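Serpin B3 (Homo sapiens, PDB 4ZK3) probably inhibits proteases as a member of the serpin family, and as squamous cell carcinoma antigen 1 is linked to the psoriasis-associated Pso p27. Local coordinates at residues V81-N93 with D121-S133. Numbering follows the deposited sequence.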
loop_
_atom_site.group_PDB
_atom_site.type_symbol
_atom_site.label_atom_id
_atom_site.label_comp_id
_atom_site.label_asym_id
_atom_site.label_seq_id
_atom_site.Cartn_x
_atom_site.Cartn_y
_atom_site.Cartn_z
ATOM N N VAL A 81 10.546 8.957 -15.307
ATOM C CA VAL A 81 9.575 8.544 -14.294
ATOM C C VAL A 81 10.319 8.145 -13.008
ATOM O O VAL A 81 9.896 8.476 -11.893
ATOM C CB VAL A 81 8.729 7.338 -14.731
ATOM C CG1 VAL A 81 7.663 7.041 -13.668
ATOM C CG2 VAL A 81 8.084 7.590 -16.085
ATOM N N HIS A 82 11.436 7.440 -13.183
ATOM C CA HIS A 82 12.270 7.026 -12.062
ATOM C C HIS A 82 12.805 8.232 -11.237
ATOM O O HIS A 82 12.936 8.138 -10.017
ATOM C CB HIS A 82 13.399 6.091 -12.566
ATOM C CG HIS A 82 12.905 4.745 -13.030
ATOM N ND1 HIS A 82 13.076 4.270 -14.318
ATOM C CD2 HIS A 82 12.238 3.773 -12.366
ATOM C CE1 HIS A 82 12.557 3.059 -14.414
ATOM N NE2 HIS A 82 12.037 2.737 -13.242
ATOM N N HIS A 83 13.107 9.345 -11.903
ATOM C CA HIS A 83 13.503 10.601 -11.262
ATOM C C HIS A 83 12.349 11.139 -10.439
ATOM O O HIS A 83 12.518 11.673 -9.354
ATOM C CB HIS A 83 13.818 11.693 -12.317
ATOM C CG HIS A 83 15.124 11.521 -13.036
ATOM N ND1 HIS A 83 16.249 12.256 -12.714
ATOM C CD2 HIS A 83 15.475 10.739 -14.091
ATOM C CE1 HIS A 83 17.244 11.908 -13.518
ATOM N NE2 HIS A 83 16.800 10.990 -14.362
ATOM N N GLN A 84 11.163 11.071 -11.006
ATOM C CA GLN A 84 9.979 11.587 -10.322
ATOM C C GLN A 84 9.674 10.727 -9.087
ATOM O O GLN A 84 9.362 11.238 -8.000
ATOM C CB GLN A 84 8.795 11.689 -11.296
ATOM C CG GLN A 84 9.098 12.653 -12.444
ATOM C CD GLN A 84 7.891 12.997 -13.263
ATOM O OE1 GLN A 84 7.926 12.952 -14.489
ATOM N NE2 GLN A 84 6.802 13.323 -12.586
ATOM N N PHE A 85 9.869 9.421 -9.241
ATOM C CA PHE A 85 9.705 8.527 -8.121
ATOM C C PHE A 85 10.778 8.769 -7.052
ATOM O O PHE A 85 10.485 8.715 -5.863
ATOM C CB PHE A 85 9.685 7.062 -8.582
ATOM C CG PHE A 85 8.904 6.188 -7.668
ATOM C CD1 PHE A 85 9.509 5.600 -6.609
ATOM C CD2 PHE A 85 7.539 6.056 -7.818
ATOM C CE1 PHE A 85 8.776 4.837 -5.727
ATOM C CE2 PHE A 85 6.782 5.290 -6.945
ATOM C CZ PHE A 85 7.397 4.677 -5.902
ATOM N N GLN A 86 12.010 9.082 -7.462
ATOM C CA GLN A 86 13.038 9.399 -6.506
ATOM C C GLN A 86 12.664 10.605 -5.646
ATOM O O GLN A 86 12.914 10.608 -4.419
ATOM C CB GLN A 86 14.348 9.643 -7.224
ATOM C CG GLN A 86 15.465 10.148 -6.365
ATOM C CD GLN A 86 16.550 10.805 -7.220
ATOM O OE1 GLN A 86 16.751 10.471 -8.418
ATOM N NE2 GLN A 86 17.232 11.770 -6.628
ATOM N N LYS A 87 12.065 11.619 -6.268
ATOM C CA LYS A 87 11.608 12.810 -5.527
ATOM C C LYS A 87 10.519 12.410 -4.519
ATOM O O LYS A 87 10.558 12.821 -3.360
ATOM C CB LYS A 87 11.036 13.858 -6.478
ATOM C CG LYS A 87 12.080 14.750 -7.146
ATOM C CD LYS A 87 11.450 16.065 -7.632
ATOM C CE LYS A 87 12.451 17.222 -7.747
ATOM N NZ LYS A 87 12.943 17.486 -9.133
ATOM N N LEU A 88 9.556 11.590 -4.950
ATOM C CA LEU A 88 8.578 11.051 -4.019
ATOM C C LEU A 88 9.199 10.333 -2.833
ATOM O O LEU A 88 8.835 10.618 -1.687
ATOM C CB LEU A 88 7.635 10.063 -4.697
ATOM C CG LEU A 88 6.343 10.591 -5.309
ATOM C CD1 LEU A 88 5.517 9.383 -5.736
ATOM C CD2 LEU A 88 5.567 11.511 -4.360
ATOM N N LEU A 89 10.099 9.373 -3.080
ATOM C CA LEU A 89 10.714 8.632 -1.966
ATOM C C LEU A 89 11.263 9.565 -0.873
ATOM O O LEU A 89 11.060 9.315 0.321
ATOM C CB LEU A 89 11.797 7.637 -2.476
ATOM C CG LEU A 89 11.272 6.448 -3.309
ATOM C CD1 LEU A 89 12.429 5.622 -3.804
ATOM C CD2 LEU A 89 10.345 5.543 -2.496
ATOM N N THR A 90 11.921 10.656 -1.295
ATOM C CA THR A 90 12.496 11.673 -0.398
ATOM C C THR A 90 11.427 12.234 0.544
ATOM O O THR A 90 11.660 12.378 1.739
ATOM C CB THR A 90 13.070 12.881 -1.183
ATOM O OG1 THR A 90 13.743 12.433 -2.347
ATOM C CG2 THR A 90 14.069 13.670 -0.336
ATOM N N GLU A 91 10.262 12.547 -0.015
ATOM C CA GLU A 91 9.143 13.143 0.740
ATOM C C GLU A 91 8.546 12.197 1.757
ATOM O O GLU A 91 8.064 12.573 2.801
ATOM C CB GLU A 91 8.048 13.528 -0.229
ATOM C CG GLU A 91 8.484 14.511 -1.303
ATOM C CD GLU A 91 8.303 15.936 -0.869
ATOM O OE1 GLU A 91 7.907 16.748 -1.737
ATOM O OE2 GLU A 91 8.525 16.225 0.339
ATOM N N PHE A 92 8.639 10.927 1.453
ATOM C CA PHE A 92 8.084 9.911 2.290
ATOM C C PHE A 92 9.035 9.499 3.404
ATOM O O PHE A 92 8.878 8.383 3.957
ATOM C CB PHE A 92 7.753 8.675 1.425
ATOM C CG PHE A 92 6.727 8.904 0.356
ATOM C CD1 PHE A 92 5.938 10.029 0.326
ATOM C CD2 PHE A 92 6.550 7.944 -0.612
ATOM C CE1 PHE A 92 4.982 10.204 -0.666
ATOM C CE2 PHE A 92 5.614 8.104 -1.629
ATOM C CZ PHE A 92 4.804 9.230 -1.646
ATOM N N ASN A 93 10.094 10.269 3.677
ATOM C CA ASN A 93 10.973 9.905 4.825
ATOM C C ASN A 93 11.016 11.175 5.628
ATOM O O ASN A 93 11.763 12.095 5.274
ATOM C CB ASN A 93 12.408 9.492 4.450
ATOM C CG ASN A 93 12.507 8.080 3.938
ATOM O OD1 ASN A 93 12.662 7.859 2.733
ATOM N ND2 ASN A 93 12.423 7.131 4.822
ATOM N N ASP A 121 24.070 1.046 -9.437
ATOM C CA ASP A 121 24.053 2.501 -9.345
ATOM C C ASP A 121 22.674 3.070 -9.542
ATOM O O ASP A 121 22.269 4.006 -8.826
ATOM C CB ASP A 121 25.039 3.165 -10.333
ATOM C CG ASP A 121 26.452 2.754 -10.069
ATOM O OD1 ASP A 121 26.778 2.338 -8.944
ATOM O OD2 ASP A 121 27.241 2.791 -11.010
ATOM N N ALA A 122 21.907 2.492 -10.461
ATOM C CA ALA A 122 20.616 3.057 -10.764
ATOM C C ALA A 122 19.583 2.858 -9.608
ATOM O O ALA A 122 18.809 3.793 -9.273
ATOM C CB ALA A 122 20.074 2.475 -12.059
ATOM N N ILE A 123 19.550 1.654 -9.016
ATOM C CA ILE A 123 18.609 1.443 -7.905
ATOM C C ILE A 123 19.038 2.249 -6.686
ATOM O O ILE A 123 18.202 2.819 -6.000
ATOM C CB ILE A 123 18.381 -0.042 -7.568
ATOM C CG1 ILE A 123 19.640 -0.769 -7.147
ATOM C CG2 ILE A 123 17.648 -0.714 -8.693
ATOM C CD1 ILE A 123 19.313 -2.234 -6.974
ATOM N N LYS A 124 20.357 2.353 -6.457
ATOM C CA LYS A 124 20.856 3.201 -5.396
ATOM C C LYS A 124 20.378 4.644 -5.557
ATOM O O LYS A 124 19.867 5.263 -4.609
ATOM C CB LYS A 124 22.382 3.100 -5.247
ATOM C CG LYS A 124 22.893 1.722 -4.751
ATOM C CD LYS A 124 24.431 1.605 -4.722
ATOM C CE LYS A 124 24.873 0.196 -4.515
ATOM N NZ LYS A 124 26.346 0.086 -4.491
ATOM N N LYS A 125 20.493 5.149 -6.763
ATOM C CA LYS A 125 20.161 6.522 -7.054
ATOM C C LYS A 125 18.652 6.850 -7.118
ATOM O O LYS A 125 18.240 7.839 -6.552
ATOM C CB LYS A 125 20.761 6.905 -8.389
ATOM C CG LYS A 125 20.422 8.324 -8.826
ATOM C CD LYS A 125 20.566 8.449 -10.341
ATOM C CE LYS A 125 20.484 9.886 -10.820
ATOM N NZ LYS A 125 20.961 9.906 -12.228
ATOM N N PHE A 126 17.861 6.089 -7.867
ATOM C CA PHE A 126 16.407 6.402 -7.964
ATOM C C PHE A 126 15.534 5.902 -6.792
ATOM O O PHE A 126 14.513 6.544 -6.467
ATOM C CB PHE A 126 15.817 5.904 -9.274
ATOM C CG PHE A 126 16.479 6.499 -10.472
ATOM C CD1 PHE A 126 16.298 7.840 -10.775
ATOM C CD2 PHE A 126 17.347 5.733 -11.254
ATOM C CE1 PHE A 126 16.954 8.400 -11.859
ATOM C CE2 PHE A 126 18.006 6.293 -12.333
ATOM C CZ PHE A 126 17.806 7.628 -12.637
ATOM N N TYR A 127 15.947 4.789 -6.179
ATOM C CA TYR A 127 15.131 4.096 -5.169
ATOM C C TYR A 127 15.828 4.044 -3.832
ATOM O O TYR A 127 15.314 3.470 -2.896
ATOM C CB TYR A 127 14.820 2.668 -5.648
ATOM C CG TYR A 127 13.855 2.698 -6.762
ATOM C CD1 TYR A 127 12.486 2.785 -6.521
ATOM C CD2 TYR A 127 14.298 2.780 -8.067
ATOM C CE1 TYR A 127 11.594 2.871 -7.568
ATOM C CE2 TYR A 127 13.400 2.899 -9.117
ATOM C CZ TYR A 127 12.076 2.926 -8.872
ATOM O OH TYR A 127 11.202 3.055 -9.926
ATOM N N GLN A 128 17.012 4.667 -3.726
ATOM C CA GLN A 128 17.742 4.729 -2.447
ATOM C C GLN A 128 17.999 3.314 -1.939
ATOM O O GLN A 128 18.084 3.066 -0.750
ATOM C CB GLN A 128 16.977 5.551 -1.406
ATOM C CG GLN A 128 16.435 6.895 -1.885
ATOM C CD GLN A 128 15.600 7.678 -0.790
ATOM O OE1 GLN A 128 14.896 7.108 0.078
ATOM N NE2 GLN A 128 15.677 9.003 -0.866
ATOM N N THR A 129 18.143 2.367 -2.850
ATOM C CA THR A 129 18.244 0.982 -2.493
ATOM C C THR A 129 19.645 0.665 -1.884
ATOM O O THR A 129 20.668 0.992 -2.489
ATOM C CB THR A 129 17.984 0.130 -3.743
ATOM O OG1 THR A 129 16.699 0.503 -4.294
ATOM C CG2 THR A 129 17.980 -1.353 -3.371
ATOM N N SER A 130 19.685 -0.025 -0.743
ATOM C CA SER A 130 20.942 -0.562 -0.228
ATOM C C SER A 130 20.995 -2.022 -0.649
ATOM O O SER A 130 19.992 -2.586 -1.071
ATOM C CB SER A 130 21.024 -0.421 1.312
ATOM O OG SER A 130 19.905 -1.074 1.902
ATOM N N VAL A 131 22.185 -2.598 -0.589
ATOM C CA VAL A 131 22.442 -3.937 -1.098
ATOM C C VAL A 131 23.072 -4.786 0.003
ATOM O O VAL A 131 24.071 -4.385 0.632
ATOM C CB VAL A 131 23.411 -3.890 -2.269
ATOM C CG1 VAL A 131 23.716 -5.290 -2.742
ATOM C CG2 VAL A 131 22.821 -3.017 -3.407
ATOM N N GLU A 132 22.516 -5.953 0.215
ATOM C CA GLU A 132 23.159 -6.884 1.127
ATOM C C GLU A 132 23.296 -8.209 0.415
ATOM O O GLU A 132 22.361 -8.649 -0.270
ATOM C CB GLU A 132 22.364 -7.035 2.434
ATOM C CG GLU A 132 22.994 -8.080 3.328
ATOM C CD GLU A 132 22.686 -7.918 4.800
ATOM O OE1 GLU A 132 21.725 -7.164 5.107
ATOM O OE2 GLU A 132 23.400 -8.564 5.632
ATOM N N SER A 133 24.474 -8.821 0.553
ATOM C CA SER A 133 24.742 -10.171 0.036
ATOM C C SER A 133 24.498 -11.262 1.046
ATOM O O SER A 133 24.980 -11.185 2.179
ATOM C CB SER A 133 26.198 -10.249 -0.473
ATOM O OG SER A 133 26.440 -9.361 -1.547
#
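F126 points the edge of its ring at the face of H83, an edge-to-face pair with centroids 4.9 Å apart and planes at 66°; CE1 of F126 stands over the middle of the imidazole, although H83 itself is poorly ordered. With CG of F126 anti to its carbonyl carbon (chi1 -59°), the phenyl ring is carried across to the first turn of helix 81-91. There H82 CB sits over one face, a CH-pi contact 4.0 Å from the F126 ring centroid, while K125 CD covers the opposite face. Y127 extends the aromatic cluster deeper: its CE1 meets F85 CD1 at 3.6 Å, the two rings meeting obliquely, and L89 CD1 packs 3.4 Å from Y127 CA. In this serpin fold, helices 81-91 and 121-127 run with their N-to-C directions 53° apart near strand 99-110, with F85 and Y127 both reaching helix 31-42. Where the backbones come closest, F126 O is buried without a hydrogen-bond partner; Q86 CA offers it a C-H...O contact at 3.2 Å. The extended Q86 side chain runs alongside the K125 carbonyl, CD 3.5 Å from K125 O. At Q128 a positive phi turns the chain toward strand 130-134, and Q128 OE1 lies 4.1 Å from L89 CB.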